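PDB 4MAD: beta-galactosidase, which probably catalyses the hydrolysis of terminal non-reducing beta-D-galactose residues in beta-D-galactosides, as a member of glycosyl hydrolase family 35. Local coordinates for residues D202-S207 / E228-Q233. Numbering follows the deposited sequence.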
loop_
_atom_site.group_PDB
_atom_site.type_symbol
_atom_site.label_atom_id
_atom_site.label_comp_id
_atom_site.label_asym_id
_atom_site.label_seq_id
_atom_site.Cartn_x
_atom_site.Cartn_y
_atom_site.Cartn_z
ATOM N N ASP A 202 -18.969 -6.872 -1.288
ATOM C CA ASP A 202 -18.944 -7.094 0.130
ATOM C C ASP A 202 -18.632 -8.555 0.448
ATOM O O ASP A 202 -18.690 -9.371 -0.403
ATOM C CB ASP A 202 -20.258 -6.750 0.761
ATOM C CG ASP A 202 -20.486 -5.285 0.865
ATOM O OD1 ASP A 202 -19.942 -4.662 1.754
ATOM O OD2 ASP A 202 -21.230 -4.781 0.052
ATOM N N GLY A 203 -18.302 -8.834 1.702
ATOM C CA GLY A 203 -18.224 -10.196 2.175
ATOM C C GLY A 203 -19.615 -10.809 2.254
ATOM O O GLY A 203 -20.543 -10.148 2.434
ATOM N N PRO A 204 -19.696 -12.111 2.106
ATOM C CA PRO A 204 -20.972 -12.800 1.968
ATOM C C PRO A 204 -21.600 -13.111 3.305
ATOM O O PRO A 204 -21.727 -14.236 3.622
ATOM C CB PRO A 204 -20.573 -14.125 1.313
ATOM C CG PRO A 204 -19.226 -14.347 1.668
ATOM C CD PRO A 204 -18.574 -13.002 1.869
ATOM N N GLU A 205 -21.954 -12.097 4.061
ATOM C CA GLU A 205 -22.463 -12.271 5.406
ATOM C C GLU A 205 -23.594 -11.305 5.516
ATOM O O GLU A 205 -23.537 -10.259 4.968
ATOM C CB GLU A 205 -21.372 -11.963 6.444
ATOM C CG GLU A 205 -20.214 -12.849 6.274
ATOM C CD GLU A 205 -18.995 -12.521 7.110
ATOM O OE1 GLU A 205 -19.136 -12.064 8.218
ATOM O OE2 GLU A 205 -17.886 -12.795 6.611
ATOM N N PRO A 206 -24.592 -11.650 6.290
ATOM C CA PRO A 206 -25.759 -10.803 6.329
ATOM C C PRO A 206 -25.446 -9.378 6.771
ATOM O O PRO A 206 -25.929 -8.466 6.186
ATOM C CB PRO A 206 -26.648 -11.513 7.357
ATOM C CG PRO A 206 -26.322 -12.846 7.241
ATOM C CD PRO A 206 -24.884 -12.957 6.880
ATOM N N SER A 207 -24.616 -9.209 7.770
ATOM C CA SER A 207 -24.315 -7.866 8.219
ATOM C C SER A 207 -23.676 -7.081 7.085
ATOM O O SER A 207 -23.954 -5.960 6.889
ATOM C CB SER A 207 -23.391 -7.866 9.417
ATOM O OG SER A 207 -22.125 -8.308 9.072
ATOM N N GLU A 228 -19.830 -21.940 -3.087
ATOM C CA GLU A 228 -21.211 -22.322 -3.067
ATOM C C GLU A 228 -21.946 -21.625 -1.922
ATOM O O GLU A 228 -22.994 -21.105 -2.066
ATOM C CB GLU A 228 -21.323 -23.818 -2.856
ATOM C CG GLU A 228 -22.737 -24.248 -2.710
ATOM C CD GLU A 228 -22.937 -25.770 -2.541
ATOM O OE1 GLU A 228 -21.999 -26.574 -2.697
ATOM O OE2 GLU A 228 -24.081 -26.168 -2.274
ATOM N N SER A 229 -21.351 -21.639 -0.764
ATOM C CA SER A 229 -21.923 -20.970 0.363
ATOM C C SER A 229 -22.015 -19.461 0.154
ATOM O O SER A 229 -22.971 -18.820 0.491
ATOM C CB SER A 229 -21.059 -21.268 1.572
ATOM O OG SER A 229 -21.264 -20.321 2.507
ATOM N N ALA A 230 -20.963 -18.914 -0.398
ATOM C CA ALA A 230 -20.887 -17.492 -0.612
ATOM C C ALA A 230 -21.924 -17.001 -1.595
ATOM O O ALA A 230 -22.618 -16.035 -1.338
ATOM C CB ALA A 230 -19.542 -17.102 -1.061
ATOM N N PHE A 231 -22.035 -17.692 -2.703
ATOM C CA PHE A 231 -23.070 -17.350 -3.679
ATOM C C PHE A 231 -24.497 -17.551 -3.155
ATOM O O PHE A 231 -25.391 -16.826 -3.476
ATOM C CB PHE A 231 -22.832 -18.047 -4.987
ATOM C CG PHE A 231 -21.665 -17.524 -5.764
ATOM C CD1 PHE A 231 -21.309 -16.193 -5.760
ATOM C CD2 PHE A 231 -20.944 -18.374 -6.541
ATOM C CE1 PHE A 231 -20.279 -15.765 -6.541
ATOM C CE2 PHE A 231 -19.934 -17.940 -7.291
ATOM C CZ PHE A 231 -19.583 -16.643 -7.298
ATOM N N ALA A 232 -24.666 -18.557 -2.315
ATOM C CA ALA A 232 -25.949 -18.800 -1.716
ATOM C C ALA A 232 -26.383 -17.650 -0.835
ATOM O O ALA A 232 -27.494 -17.257 -0.895
ATOM C CB ALA A 232 -25.933 -20.033 -0.965
ATOM N N GLN A 233 -25.473 -17.127 -0.040
ATOM C CA GLN A 233 -25.752 -15.974 0.787
ATOM C C GLN A 233 -26.111 -14.784 -0.037
ATOM O O GLN A 233 -27.055 -14.149 0.239
ATOM C CB GLN A 233 -24.565 -15.607 1.642
ATOM C CG GLN A 233 -24.663 -16.118 2.973
ATOM C CD GLN A 233 -25.782 -15.485 3.759
ATOM O OE1 GLN A 233 -26.622 -14.805 3.248
ATOM N NE2 GLN A 233 -25.774 -15.710 4.959
#
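Pro204 sets the CB-CG edge of its ring against Ala230, with Pro204 CG 3.9 Å from Ala230 CB and Pro204 CB 3.9 Å from Ala230 O, so the ring rests on both the methyl group and the backbone of helix 227-237. Their CA atoms lie 5.4 Å apart, the nearest pair of the two segments. One turn further along this helix, Gln233 spans the two prolines. Its CG lies 3.5 Å from Pro204 O, a carbon-to-carbonyl contact, while the bend at chi2 (-67°) sends the amide on to Pro206. There Gln233 NE2 meets Pro206 CD at 3.5 Å, and the two side chains cross at about a right angle. Gln233 chi1 (-98°) lies between staggered values, and with the bend at chi2 it brings CG to Pro204 O and NE2 to Pro206. Pro204 is the centre of an inverse gamma turn closed by the 2.9 Å bond from Glu205 N to Gly203 O; Glu205 then takes the N-cap position of helix 206-212. The contact therefore joins the loop after barrel strand 197-202 and the first residue of helix 206-212 to helix 227-237, which follows the next strand, 218-223, in the (beta/alpha)8 barrel. The side chain of Pro204 is about 7 Å from that of Glu171, the predicted proton donor. No hydrogen bond or salt bridge links the segments: with 181 Å² buried in total, the chemistry implies cohesion by van der Waals contact, through proline rings, a methyl group and the glutamine chain.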